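Local coordinates for protein D-alanine--D-alanine ligase (Coxiella burnetii, PDB 3TQT) that catalyses the ATP-dependent joining of two D-alanines into D-alanyl-D-alanine, a building block of the bacterial cell wall, at residues Ile76-Gly81 / Glu121-Pro126; Lys85-Leu90 / Tyr97-Val102; Cys138-Leu143 / Lys186-Gly191; Val156-Leu161 / Arg218-Pro223. One frame throughout, in Å; residues are numbered along the deposited sequence.

Contact 1 of 4, residues Ile76-Gly81 / Glu121-Pro126; sequences ITIAFG and ELLNLP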
loop_
_atom_site.group_PDB
_atom_site.type_symbol
_atom_site.label_atom_id
_atom_site.label_comp_id
_atom_site.label_asym_id
_atom_site.label_seq_id
_atom_site.Cartn_x
_atom_site.Cartn_y
_atom_site.Cartn_z
ATOM N N ILE A 76 -19.475 5.240 -15.620
ATOM C CA ILE A 76 -18.516 4.330 -16.211
ATOM C C ILE A 76 -18.136 3.238 -15.244
ATOM O O ILE A 76 -18.311 3.355 -14.026
ATOM C CB ILE A 76 -17.227 5.040 -16.644
ATOM C CG1 ILE A 76 -16.649 5.857 -15.477
ATOM C CG2 ILE A 76 -17.467 5.891 -17.896
ATOM C CD1 ILE A 76 -15.136 6.086 -15.594
ATOM N N THR A 77 -17.624 2.156 -15.803
ATOM C CA THR A 77 -16.879 1.219 -15.002
ATOM C C THR A 77 -15.532 1.038 -15.679
ATOM O O THR A 77 -15.142 1.854 -16.503
ATOM C CB THR A 77 -17.616 -0.098 -14.803
ATOM O OG1 THR A 77 -16.845 -0.924 -13.922
ATOM C CG2 THR A 77 -17.843 -0.808 -16.135
ATOM N N ILE A 78 -14.803 -0.004 -15.320
ATOM C CA ILE A 78 -13.471 -0.163 -15.861
ATOM C C ILE A 78 -13.407 -1.407 -16.731
ATOM O O ILE A 78 -14.226 -2.307 -16.612
ATOM C CB ILE A 78 -12.388 -0.200 -14.752
ATOM C CG1 ILE A 78 -12.627 -1.368 -13.809
ATOM C CG2 ILE A 78 -12.364 1.113 -13.982
ATOM C CD1 ILE A 78 -11.662 -1.409 -12.658
ATOM N N ALA A 79 -12.432 -1.443 -17.617
ATOM C CA ALA A 79 -12.257 -2.583 -18.486
ATOM C C ALA A 79 -10.921 -3.234 -18.165
ATOM O O ALA A 79 -9.884 -2.795 -18.647
ATOM C CB ALA A 79 -12.303 -2.134 -19.928
ATOM N N PHE A 80 -10.940 -4.268 -17.332
ATOM C CA PHE A 80 -9.702 -4.962 -16.999
ATOM C C PHE A 80 -9.033 -5.520 -18.238
ATOM O O PHE A 80 -9.702 -5.989 -19.157
ATOM C CB PHE A 80 -9.955 -6.085 -15.999
ATOM C CG PHE A 80 -10.243 -5.596 -14.617
ATOM C CD1 PHE A 80 -9.268 -4.942 -13.891
ATOM C CD2 PHE A 80 -11.492 -5.767 -14.055
ATOM C CE1 PHE A 80 -9.530 -4.478 -12.619
ATOM C CE2 PHE A 80 -11.760 -5.307 -12.781
ATOM C CZ PHE A 80 -10.775 -4.663 -12.063
ATOM N N GLY A 81 -7.712 -5.459 -18.264
ATOM C CA GLY A 81 -6.958 -6.051 -19.353
ATOM C C GLY A 81 -6.793 -5.091 -20.511
ATOM O O GLY A 81 -5.812 -5.170 -21.245
ATOM N N GLU A 121 -2.833 0.144 -10.696
ATOM C CA GLU A 121 -1.847 -0.902 -10.950
ATOM C C GLU A 121 -2.509 -2.103 -11.615
ATOM O O GLU A 121 -1.956 -2.689 -12.541
ATOM C CB GLU A 121 -1.161 -1.362 -9.666
ATOM C CG GLU A 121 -0.303 -0.309 -9.012
ATOM C CD GLU A 121 1.017 -0.104 -9.712
ATOM O OE1 GLU A 121 1.339 -0.881 -10.637
ATOM O OE2 GLU A 121 1.735 0.843 -9.330
ATOM N N LEU A 122 -3.691 -2.476 -11.143
ATOM C CA LEU A 122 -4.382 -3.635 -11.707
ATOM C C LEU A 122 -4.776 -3.375 -13.160
ATOM O O LEU A 122 -4.888 -4.307 -13.956
ATOM C CB LEU A 122 -5.631 -3.958 -10.897
ATOM C CG LEU A 122 -5.369 -4.549 -9.520
ATOM C CD1 LEU A 122 -6.661 -4.540 -8.726
ATOM C CD2 LEU A 122 -4.841 -5.968 -9.683
ATOM N N LEU A 123 -5.000 -2.108 -13.488
ATOM C CA LEU A 123 -5.342 -1.714 -14.855
ATOM C C LEU A 123 -4.091 -1.482 -15.696
ATOM O O LEU A 123 -4.186 -1.175 -16.886
ATOM C CB LEU A 123 -6.196 -0.451 -14.862
ATOM C CG LEU A 123 -7.602 -0.563 -14.275
ATOM C CD1 LEU A 123 -8.282 0.768 -14.337
ATOM C CD2 LEU A 123 -8.413 -1.583 -15.036
ATOM N N ASN A 124 -2.927 -1.625 -15.075
ATOM C CA ASN A 124 -1.649 -1.403 -15.741
ATOM C C ASN A 124 -1.609 -0.024 -16.368
ATOM O O ASN A 124 -1.110 0.130 -17.474
ATOM C CB ASN A 124 -1.385 -2.460 -16.837
ATOM C CG ASN A 124 -1.327 -3.875 -16.290
ATOM O OD1 ASN A 124 -1.932 -4.802 -16.848
ATOM N ND2 ASN A 124 -0.605 -4.050 -15.190
ATOM N N LEU A 125 -2.154 0.976 -15.676
ATOM C CA LEU A 125 -2.135 2.337 -16.197
ATOM C C LEU A 125 -1.023 3.154 -15.570
ATOM O O LEU A 125 -0.785 3.053 -14.372
ATOM C CB LEU A 125 -3.453 3.035 -15.914
ATOM C CG LEU A 125 -4.681 2.488 -16.628
ATOM C CD1 LEU A 125 -5.926 3.140 -16.058
ATOM C CD2 LEU A 125 -4.570 2.727 -18.136
ATOM N N PRO A 126 -0.344 3.979 -16.374
ATOM C CA PRO A 126 0.580 4.926 -15.739
ATOM C C PRO A 126 -0.227 5.887 -14.877
ATOM O O PRO A 126 -1.336 6.266 -15.256
ATOM C CB PRO A 126 1.211 5.670 -16.928
ATOM C CG PRO A 126 0.944 4.788 -18.131
ATOM C CD PRO A 126 -0.360 4.106 -17.841
HETATM O O HOH W 1 -6.143 -5.115 -16.112
#

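Contact 2 of 4, residues Lys85-Leu90 / Tyr97-Val102; sequences KPWQSL and YSADCV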
loop_
_atom_site.group_PDB
_atom_site.type_symbol
_atom_site.label_atom_id
_atom_site.label_comp_id
_atom_site.label_asym_id
_atom_site.label_seq_id
_atom_site.Cartn_x
_atom_site.Cartn_y
_atom_site.Cartn_z
ATOM N N LYS A 85 -7.664 1.547 -23.157
ATOM C CA LYS A 85 -8.959 2.164 -22.892
ATOM C C LYS A 85 -9.589 1.537 -21.655
ATOM O O LYS A 85 -10.430 0.652 -21.756
ATOM C CB LYS A 85 -9.887 1.998 -24.091
ATOM C CG LYS A 85 -9.344 2.582 -25.386
ATOM C CD LYS A 85 -10.465 2.751 -26.407
ATOM C CE LYS A 85 -9.951 3.326 -27.717
ATOM N NZ LYS A 85 -10.308 2.460 -28.877
ATOM N N PRO A 86 -9.179 2.010 -20.476
ATOM C CA PRO A 86 -9.568 1.398 -19.206
ATOM C C PRO A 86 -10.984 1.743 -18.761
ATOM O O PRO A 86 -11.528 1.013 -17.936
ATOM C CB PRO A 86 -8.557 1.987 -18.226
ATOM C CG PRO A 86 -8.221 3.319 -18.803
ATOM C CD PRO A 86 -8.231 3.122 -20.289
ATOM N N TRP A 87 -11.558 2.827 -19.282
ATOM C CA TRP A 87 -12.868 3.286 -18.837
ATOM C C TRP A 87 -13.923 2.832 -19.815
ATOM O O TRP A 87 -13.761 2.986 -21.033
ATOM C CB TRP A 87 -12.923 4.810 -18.758
ATOM C CG TRP A 87 -11.724 5.457 -18.168
ATOM C CD1 TRP A 87 -11.058 6.542 -18.659
ATOM C CD2 TRP A 87 -11.040 5.070 -16.967
ATOM N NE1 TRP A 87 -10.005 6.866 -17.824
ATOM C CE2 TRP A 87 -9.969 5.972 -16.786
ATOM C CE3 TRP A 87 -11.221 4.044 -16.032
ATOM C CZ2 TRP A 87 -9.089 5.879 -15.715
ATOM C CZ3 TRP A 87 -10.355 3.968 -14.952
ATOM C CH2 TRP A 87 -9.300 4.875 -14.806
ATOM N N GLN A 88 -15.013 2.292 -19.292
ATOM C CA GLN A 88 -16.063 1.768 -20.157
ATOM C C GLN A 88 -17.393 2.340 -19.745
ATOM O O GLN A 88 -17.770 2.249 -18.589
ATOM C CB GLN A 88 -16.123 0.247 -20.062
ATOM C CG GLN A 88 -17.171 -0.377 -20.964
ATOM C CD GLN A 88 -17.054 -1.880 -21.010
ATOM O OE1 GLN A 88 -15.952 -2.426 -21.095
ATOM N NE2 GLN A 88 -18.189 -2.563 -20.938
ATOM N N SER A 89 -18.113 2.921 -20.696
ATOM C CA SER A 89 -19.404 3.525 -20.393
ATOM C C SER A 89 -20.423 2.452 -20.019
ATOM O O SER A 89 -20.379 1.341 -20.542
ATOM C CB SER A 89 -19.903 4.332 -21.592
ATOM O OG SER A 89 -19.948 3.528 -22.756
ATOM N N LEU A 90 -21.341 2.792 -19.118
ATOM C CA LEU A 90 -22.346 1.842 -18.635
ATOM C C LEU A 90 -23.638 1.816 -19.463
ATOM O O LEU A 90 -24.076 2.836 -19.995
ATOM C CB LEU A 90 -22.663 2.107 -17.161
ATOM C CG LEU A 90 -21.566 1.629 -16.212
ATOM C CD1 LEU A 90 -21.928 1.925 -14.770
ATOM C CD2 LEU A 90 -21.344 0.139 -16.405
ATOM N N TYR A 97 -13.069 4.432 -23.270
ATOM C CA TYR A 97 -12.344 5.694 -23.345
ATOM C C TYR A 97 -10.889 5.481 -23.002
ATOM O O TYR A 97 -10.564 4.756 -22.055
ATOM C CB TYR A 97 -12.904 6.716 -22.366
ATOM C CG TYR A 97 -14.357 7.073 -22.556
ATOM C CD1 TYR A 97 -14.725 8.292 -23.107
ATOM C CD2 TYR A 97 -15.358 6.205 -22.154
ATOM C CE1 TYR A 97 -16.055 8.629 -23.264
ATOM C CE2 TYR A 97 -16.685 6.531 -22.311
ATOM C CZ TYR A 97 -17.030 7.742 -22.864
ATOM O OH TYR A 97 -18.360 8.059 -23.017
ATOM N N SER A 98 -10.033 6.150 -23.761
ATOM C CA SER A 98 -8.589 6.027 -23.630
ATOM C C SER A 98 -8.083 6.743 -22.395
ATOM O O SER A 98 -8.659 7.733 -21.961
ATOM C CB SER A 98 -7.917 6.672 -24.840
ATOM O OG SER A 98 -8.204 5.944 -26.008
ATOM N N ALA A 99 -6.980 6.241 -21.855
ATOM C CA ALA A 99 -6.217 6.961 -20.854
ATOM C C ALA A 99 -4.761 6.540 -21.001
ATOM O O ALA A 99 -4.438 5.362 -20.920
ATOM C CB ALA A 99 -6.737 6.662 -19.454
ATOM N N ASP A 100 -3.892 7.507 -21.250
ATOM C CA ASP A 100 -2.461 7.244 -21.359
ATOM C C ASP A 100 -1.775 7.457 -20.029
ATOM O O ASP A 100 -0.676 6.958 -19.786
ATOM C CB ASP A 100 -1.854 8.176 -22.395
ATOM C CG ASP A 100 -2.369 7.888 -23.774
ATOM O OD1 ASP A 100 -2.394 6.693 -24.129
ATOM O OD2 ASP A 100 -2.765 8.841 -24.480
ATOM N N CYS A 101 -2.428 8.223 -19.171
ATOM C CA CYS A 101 -1.893 8.482 -17.848
ATOM C C CYS A 101 -3.001 9.011 -16.963
ATOM O O CYS A 101 -3.867 9.771 -17.407
ATOM C CB CYS A 101 -0.716 9.465 -17.909
ATOM S SG CYS A 101 0.066 9.808 -16.300
ATOM N N VAL A 102 -2.987 8.582 -15.709
ATOM C CA VAL A 102 -4.020 8.978 -14.766
ATOM C C VAL A 102 -3.421 9.904 -13.726
ATOM O O VAL A 102 -2.303 9.694 -13.266
ATOM C CB VAL A 102 -4.651 7.742 -14.095
ATOM C CG1 VAL A 102 -5.605 8.155 -12.998
ATOM C CG2 VAL A 102 -5.345 6.871 -15.149
#

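Contact 3 of 4, residues Cys138-Leu143 / Lys186-Gly191; sequences CMEKDL and KAVSLG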
loop_
_atom_site.group_PDB
_atom_site.type_symbol
_atom_site.label_atom_id
_atom_site.label_comp_id
_atom_site.label_asym_id
_atom_site.label_seq_id
_atom_site.Cartn_x
_atom_site.Cartn_y
_atom_site.Cartn_z
ATOM N N CYS A 138 3.042 6.613 3.605
ATOM C CA CYS A 138 2.929 8.039 3.891
ATOM C C CYS A 138 1.575 8.401 4.502
ATOM O O CYS A 138 1.455 9.386 5.238
ATOM C CB CYS A 138 3.179 8.858 2.624
ATOM S SG CYS A 138 4.888 8.824 2.069
ATOM N N MET A 139 0.562 7.606 4.187
ATOM C CA MET A 139 -0.794 7.850 4.678
ATOM C C MET A 139 -0.905 7.602 6.178
ATOM O O MET A 139 -1.608 8.322 6.888
ATOM C CB MET A 139 -1.782 6.945 3.941
ATOM C CG MET A 139 -3.217 7.147 4.332
ATOM S SD MET A 139 -3.920 8.541 3.441
ATOM C CE MET A 139 -5.570 8.581 4.142
ATOM N N GLU A 140 -0.215 6.577 6.661
ATOM C CA GLU A 140 -0.225 6.250 8.082
ATOM C C GLU A 140 0.973 6.954 8.706
ATOM O O GLU A 140 2.105 6.497 8.595
ATOM C CB GLU A 140 -0.118 4.745 8.309
ATOM C CG GLU A 140 -1.015 3.918 7.402
ATOM C CD GLU A 140 -2.374 3.665 8.007
ATOM O OE1 GLU A 140 -2.461 3.557 9.249
ATOM O OE2 GLU A 140 -3.358 3.573 7.245
ATOM N N LYS A 141 0.702 8.072 9.360
ATOM C CA LYS A 141 1.742 9.000 9.787
ATOM C C LYS A 141 2.732 8.394 10.758
ATOM O O LYS A 141 3.907 8.772 10.757
ATOM C CB LYS A 141 1.104 10.267 10.371
ATOM C CG LYS A 141 0.230 10.998 9.350
ATOM C CD LYS A 141 -0.330 12.290 9.919
ATOM C CE LYS A 141 -1.530 12.028 10.816
ATOM N NZ LYS A 141 -2.760 11.760 10.023
ATOM N N ASP A 142 2.272 7.449 11.576
ATOM C CA ASP A 142 3.175 6.788 12.505
ATOM C C ASP A 142 4.086 5.799 11.774
ATOM O O ASP A 142 5.272 5.664 12.101
ATOM C CB ASP A 142 2.417 6.111 13.658
ATOM C CG ASP A 142 1.416 5.029 13.187
ATOM O OD1 ASP A 142 0.901 5.080 12.040
ATOM O OD2 ASP A 142 1.143 4.122 13.993
ATOM N N LEU A 143 3.533 5.128 10.767
ATOM C CA LEU A 143 4.339 4.242 9.924
ATOM C C LEU A 143 5.381 5.060 9.160
ATOM O O LEU A 143 6.535 4.653 9.050
ATOM C CB LEU A 143 3.451 3.449 8.956
ATOM C CG LEU A 143 4.147 2.540 7.944
ATOM C CD1 LEU A 143 5.064 1.534 8.656
ATOM C CD2 LEU A 143 3.098 1.839 7.068
ATOM N N LYS A 186 -4.002 12.163 17.719
ATOM C CA LYS A 186 -4.250 12.246 16.282
ATOM C C LYS A 186 -4.607 10.876 15.705
ATOM O O LYS A 186 -3.957 9.890 16.024
ATOM C CB LYS A 186 -2.956 12.647 15.557
ATOM C CG LYS A 186 -2.501 14.083 15.668
ATOM C CD LYS A 186 -1.286 14.269 14.744
ATOM C CE LYS A 186 -0.926 15.729 14.519
ATOM N NZ LYS A 186 -0.501 16.415 15.776
ATOM N N ALA A 187 -5.595 10.818 14.817
ATOM C CA ALA A 187 -5.757 9.613 14.011
ATOM C C ALA A 187 -4.474 9.414 13.200
ATOM O O ALA A 187 -3.877 10.388 12.717
ATOM C CB ALA A 187 -6.954 9.753 13.083
ATOM N N VAL A 188 -4.034 8.176 13.047
ATOM C CA VAL A 188 -2.829 7.930 12.240
ATOM C C VAL A 188 -3.047 8.256 10.767
ATOM O O VAL A 188 -2.127 8.679 10.073
ATOM C CB VAL A 188 -2.308 6.473 12.348
ATOM C CG1 VAL A 188 -1.849 6.158 13.768
ATOM C CG2 VAL A 188 -3.369 5.492 11.859
ATOM N N SER A 189 -4.269 8.085 10.284
ATOM C CA SER A 189 -4.471 8.123 8.844
ATOM C C SER A 189 -5.581 9.059 8.399
ATOM O O SER A 189 -6.050 8.963 7.273
ATOM C CB SER A 189 -4.769 6.712 8.329
ATOM O OG SER A 189 -6.052 6.294 8.766
ATOM N N LEU A 190 -6.008 9.959 9.278
ATOM C CA LEU A 190 -7.058 10.910 8.920
ATOM C C LEU A 190 -6.574 12.339 9.129
ATOM O O LEU A 190 -5.968 12.650 10.159
ATOM C CB LEU A 190 -8.321 10.663 9.746
ATOM C CG LEU A 190 -8.874 9.241 9.701
ATOM C CD1 LEU A 190 -10.071 9.112 10.645
ATOM C CD2 LEU A 190 -9.250 8.867 8.272
ATOM N N GLY A 191 -6.858 13.207 8.161
ATOM C CA GLY A 191 -6.349 14.571 8.179
ATOM C C GLY A 191 -7.264 15.618 8.796
ATOM O O GLY A 191 -6.791 16.570 9.421
HETATM O O HOH W 2 -5.269 3.317 10.047
#

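Contact 4 of 4, residues Val156-Leu161 / Arg218-Pro223; sequences VDWHTL and RLMVEP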
loop_
_atom_site.group_PDB
_atom_site.type_symbol
_atom_site.label_atom_id
_atom_site.label_comp_id
_atom_site.label_asym_id
_atom_site.label_seq_id
_atom_site.Cartn_x
_atom_site.Cartn_y
_atom_site.Cartn_z
ATOM N N VAL A 156 9.372 14.519 14.357
ATOM C CA VAL A 156 8.645 14.821 15.579
ATOM C C VAL A 156 8.295 13.492 16.234
ATOM O O VAL A 156 7.772 12.593 15.576
ATOM C CB VAL A 156 7.361 15.604 15.275
ATOM C CG1 VAL A 156 6.554 15.826 16.558
ATOM C CG2 VAL A 156 7.707 16.941 14.609
ATOM N N ASP A 157 8.598 13.357 17.519
ATOM C CA ASP A 157 8.392 12.080 18.183
ATOM C C ASP A 157 6.909 11.763 18.253
ATOM O O ASP A 157 6.066 12.649 18.106
ATOM C CB ASP A 157 9.024 12.048 19.579
ATOM C CG ASP A 157 9.184 10.618 20.111
ATOM O OD1 ASP A 157 9.213 9.663 19.292
ATOM O OD2 ASP A 157 9.279 10.438 21.346
ATOM N N TRP A 158 6.596 10.490 18.455
ATOM C CA TRP A 158 5.205 10.064 18.481
ATOM C C TRP A 158 5.072 8.818 19.320
ATOM O O TRP A 158 6.056 8.143 19.616
ATOM C CB TRP A 158 4.700 9.777 17.065
ATOM C CG TRP A 158 5.176 8.454 16.527
ATOM C CD1 TRP A 158 4.442 7.306 16.396
ATOM C CD2 TRP A 158 6.496 8.142 16.061
ATOM N NE1 TRP A 158 5.221 6.307 15.861
ATOM C CE2 TRP A 158 6.487 6.792 15.654
ATOM C CE3 TRP A 158 7.685 8.877 15.952
ATOM C CZ2 TRP A 158 7.624 6.155 15.144
ATOM C CZ3 TRP A 158 8.808 8.249 15.445
ATOM C CH2 TRP A 158 8.767 6.901 15.036
ATOM N N HIS A 159 3.842 8.510 19.698
ATOM C CA HIS A 159 3.559 7.248 20.355
ATOM C C HIS A 159 2.257 6.698 19.833
ATOM O O HIS A 159 1.217 7.325 19.971
ATOM C CB HIS A 159 3.470 7.419 21.873
ATOM C CG HIS A 159 3.274 6.125 22.590
ATOM N ND1 HIS A 159 4.291 5.211 22.761
ATOM C CD2 HIS A 159 2.168 5.562 23.133
ATOM C CE1 HIS A 159 3.828 4.155 23.404
ATOM N NE2 HIS A 159 2.543 4.341 23.642
ATOM N N THR A 160 2.322 5.523 19.221
ATOM C CA THR A 160 1.150 4.906 18.632
ATOM C C THR A 160 0.358 4.159 19.708
ATOM O O THR A 160 0.941 3.537 20.589
ATOM C CB THR A 160 1.573 3.913 17.541
ATOM O OG1 THR A 160 2.201 4.631 16.464
ATOM C CG2 THR A 160 0.370 3.121 17.011
ATOM N N LEU A 161 -0.968 4.248 19.640
ATOM C CA LEU A 161 -1.841 3.428 20.466
ATOM C C LEU A 161 -2.847 2.732 19.573
ATOM O O LEU A 161 -3.342 3.309 18.599
ATOM C CB LEU A 161 -2.618 4.270 21.480
ATOM C CG LEU A 161 -1.886 4.815 22.701
ATOM C CD1 LEU A 161 -2.862 5.632 23.532
ATOM C CD2 LEU A 161 -1.294 3.677 23.528
ATOM N N ARG A 218 -6.278 3.252 14.755
ATOM C CA ARG A 218 -4.993 3.426 15.396
ATOM C C ARG A 218 -4.746 4.909 15.523
ATOM O O ARG A 218 -5.156 5.692 14.674
ATOM C CB ARG A 218 -3.888 2.772 14.570
ATOM C CG ARG A 218 -2.621 2.464 15.346
ATOM C CD ARG A 218 -1.668 1.573 14.509
ATOM N NE ARG A 218 -1.028 2.323 13.432
ATOM C CZ ARG A 218 -1.263 2.138 12.137
ATOM N NH1 ARG A 218 -2.131 1.207 11.730
ATOM N NH2 ARG A 218 -0.620 2.879 11.245
ATOM N N LEU A 219 -4.112 5.311 16.606
ATOM C CA LEU A 219 -3.844 6.721 16.766
ATOM C C LEU A 219 -2.403 6.916 17.171
ATOM O O LEU A 219 -1.693 5.963 17.499
ATOM C CB LEU A 219 -4.792 7.346 17.793
ATOM C CG LEU A 219 -4.725 6.901 19.250
ATOM C CD1 LEU A 219 -3.515 7.509 19.964
ATOM C CD2 LEU A 219 -6.018 7.323 19.952
ATOM N N MET A 220 -1.979 8.166 17.143
ATOM C CA MET A 220 -0.664 8.507 17.604
ATOM C C MET A 220 -0.776 9.736 18.473
ATOM O O MET A 220 -1.574 10.643 18.214
ATOM C CB MET A 220 0.275 8.760 16.422
ATOM C CG MET A 220 -0.187 9.839 15.461
ATOM S SD MET A 220 0.587 9.606 13.851
ATOM C CE MET A 220 2.321 9.741 14.300
ATOM N N VAL A 221 0.025 9.741 19.521
ATOM C CA VAL A 221 0.122 10.882 20.402
ATOM C C VAL A 221 1.431 11.565 20.066
ATOM O O VAL A 221 2.448 10.894 19.828
ATOM C CB VAL A 221 0.106 10.432 21.872
ATOM C CG1 VAL A 221 0.069 11.644 22.814
ATOM C CG2 VAL A 221 -1.090 9.507 22.130
ATOM N N GLU A 222 1.400 12.891 20.027
ATOM C CA GLU A 222 2.587 13.677 19.721
ATOM C C GLU A 222 2.723 14.826 20.692
ATOM O O GLU A 222 1.728 15.362 21.175
ATOM C CB GLU A 222 2.520 14.226 18.287
ATOM C CG GLU A 222 2.704 13.155 17.215
ATOM C CD GLU A 222 2.503 13.693 15.797
ATOM O OE1 GLU A 222 2.048 14.841 15.652
ATOM O OE2 GLU A 222 2.799 12.959 14.831
ATOM N N PRO A 223 3.961 15.215 20.989
ATOM C CA PRO A 223 4.127 16.402 21.825
ATOM C C PRO A 223 3.778 17.633 21.012
ATOM O O PRO A 223 4.071 17.663 19.821
ATOM C CB PRO A 223 5.627 16.405 22.087
ATOM C CG PRO A 223 6.188 15.804 20.823
ATOM C CD PRO A 223 5.251 14.686 20.521
#

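Contact 1 of 4, residues Ile76-Gly81 / Glu121-Pro126
One water ties the two segments together at the polar end of this contact: it accepts from G81 N at 2.7 Å and lies 2.6 Å from L122 O, to which it can donate. The same water lies in the plane of the F80 ring, at its edge. No direct hydrogen bond crosses between the segments, and the rest of the grip is apolar.

L123 does most of that work, by its CD2 methyl. This methyl comes obliquely onto the F80 ring, 3.7 Å from CD1, with the two side chains roughly at a right angle. It also reaches I78, where CD1 is 4.0 Å from L123 CD2. F80 has its CG beside the backbone N (chi1 -73°), which brings one ring face against I78 CG1, offset to the rim. At the ring edge, F80 CE1 meets L122 CB at 4.3 Å.

In segment 121-126 the chain leaves its helix at N124 in a Schellman motif, with N124 N bonded to E121 O at 2.9 Å.

F80 stacks on W50 of the second subunit, and I78 O bonds to T77 OG1 there, so the contact lies at the dimer interface. Within the chain, the end of helix 115-122 leans on strand 74-78, where I78 also touches L119, and L123 reaches W87 of the adjoining strand 87-89.

Contact 2 of 4, residues Lys85-Leu90 / Tyr97-Val102
The indole of W87 and the ring of Y97 leave the same face of the sheet and cross at about a right angle. P86 CG sits over the centre of one W87 face, 3.7 Å above the plane, so the preceding proline covers that face. From the other segment, V102 CG2 meets the edge of the indole at CZ2, 3.9 Å away, and A99 CB approaches NE1 obliquely at 3.7 Å. NE1 spends its hydrogen elsewhere, on S8 OG. From segment 85-90, W87 O and S89 CB lie in the plane of the Y97 ring, at its edge, W87 O by CD2 and S89 CB 4.0 Å from CE2. R95 adds a cation-pi contact to the same ring.

Only one hydrogen bond crosses, from Y97 N to W87 O at 2.8 Å, with an N-H...O angle of 157°. It marks W87 and Y97 as an antiparallel hydrogen-bonded pair. Before that pair the chains stay close without further bonds: K85 CA gives a CA-H...O contact to Y97 O at 3.2 Å. A99 CB also packs on P86 CG, at 3.7 Å. Further out, the aliphatic part of K85 runs along S98, CE lying 3.6 Å from OG, on the exposed margin.

Strand 87-89 sits between 74-78 and the outermost strand 96-97 of the seven-stranded sheet in the N-terminal domain. From there W87 spans to V102 on strand 101-104, the outermost strand at the opposite end of that order, with strand 5-12 next to it supplying S8.

Contact 3 of 4, residues Cys138-Leu143 / Lys186-Gly191
V188 O is the tight point of this contact: K141 N reaches it at 3.0 Å in a nearly straight bond (177°), using an amide in the first turn of helix 141-150, just past the N-cap E140. The K141 side chain then curls back over the same carbonyl, bent at chi3 (-79°) and again at chi4. Its NZ is left among three backbone oxygens, V188 O at 3.1 Å, A187 O and L190 O, all weak bonds. Sharing between NZ and the helix amide should polarise V188 O. The V188 methyls are wedged between two carboxylates, CG2 against E140 OE1 and CG1 against D142 OD1, each 3.4 Å away; both oxygens also form salt bridges with R218 NH2, and D142 OD2 is hydrogen-bonded to T160 OG1. M139, bent at chi2, packs just as closely, its CE 3.2 Å from S189 O.

Segment 186-191 closes strand 183-187 of the ATP-grasp domain and leads into the serine-rich loop that, in relatives, covers the triphosphate; it lies in the predicted ATP-binding region. K141 also touches E316, a predicted magnesium ligand.

The looser side is the partly exposed one, where S189 CB meets E140 OE2 at 3.6 Å. A water stands there 2.9 Å from E140 OE1, with a weak bond to S189 OG. D216 OD2 is the firmer partner of S189 OG.

Contact 4 of 4, residues Val156-Leu161 / Arg218-Pro223
R218, just before strand 219-223, has CG anti to the backbone N (chi1 -160°) and climbs along T160. CB starts 4.1 Å from L161 O. CG touches both that oxygen and the T160 methyl, 3.5 Å from T160 CG2. CD follows the same methyl at 3.6 Å, and beyond the bend at chi3 (73°) NE is still beside it, so T160 CG2 ends at the edge of the guanidinium, in its plane. The tip, NH2, goes on to the carboxylates of D142 and E140.

Four backbone hydrogen bonds pair the strands antiparallel. H159 and V221 exchange two, the V221 N to H159 O bond being the shortest at 2.7 Å; L161 and L219 exchange the others. Between these pairs, T160 and M220 form a non-hydrogen-bonded pair. On the face of H159, L161 and V221, the L161 and L219 side chains run side by side, L161 CB 3.7 Å from L219 CD1, and pack on helix 202-212, while H159 and V221 meet helix 170-177. On the other face, M220 CE presses on W158 CB at 3.6 Å, while the indole packs on helix 141-150.

Past the paired residues D157 O is buried with no polar partner in the model; P223 CD lies 3.3 Å from it.

The backbone bonds thus set the register, while the charges sit on R218 and E222, whose partners lie outside the two segments. E222, bridged to both K145 and K186, lies within the predicted ATP-binding region, and those two lysines would be expected to stabilise its carboxylate.

How the contacts relate
Contacts 1 and 2 belong to the N-terminal domain; contact 4 and segment 186-191 of contact 3 belong to the ATP-grasp region, which segment 138-143 packs against. Contacts 2 and 4 lie 41 Å apart between centres. Within each half the partners touch: strands 74-78 and 87-89 adjoin in one sheet, strands 183-187 and 219-223 in another, and D142 links contact 3 to contact 4. All but contact 4 are mainly buried; contact 4 is partly so, along an edge strand. Chemistry follows place. Contacts 1 and 2, away from the annotated sites, rest largely on aromatic and aliphatic groups, whereas contacts 3 and 4, near the predicted nucleotide and metal sites, gather lysines, arginine and carboxylates.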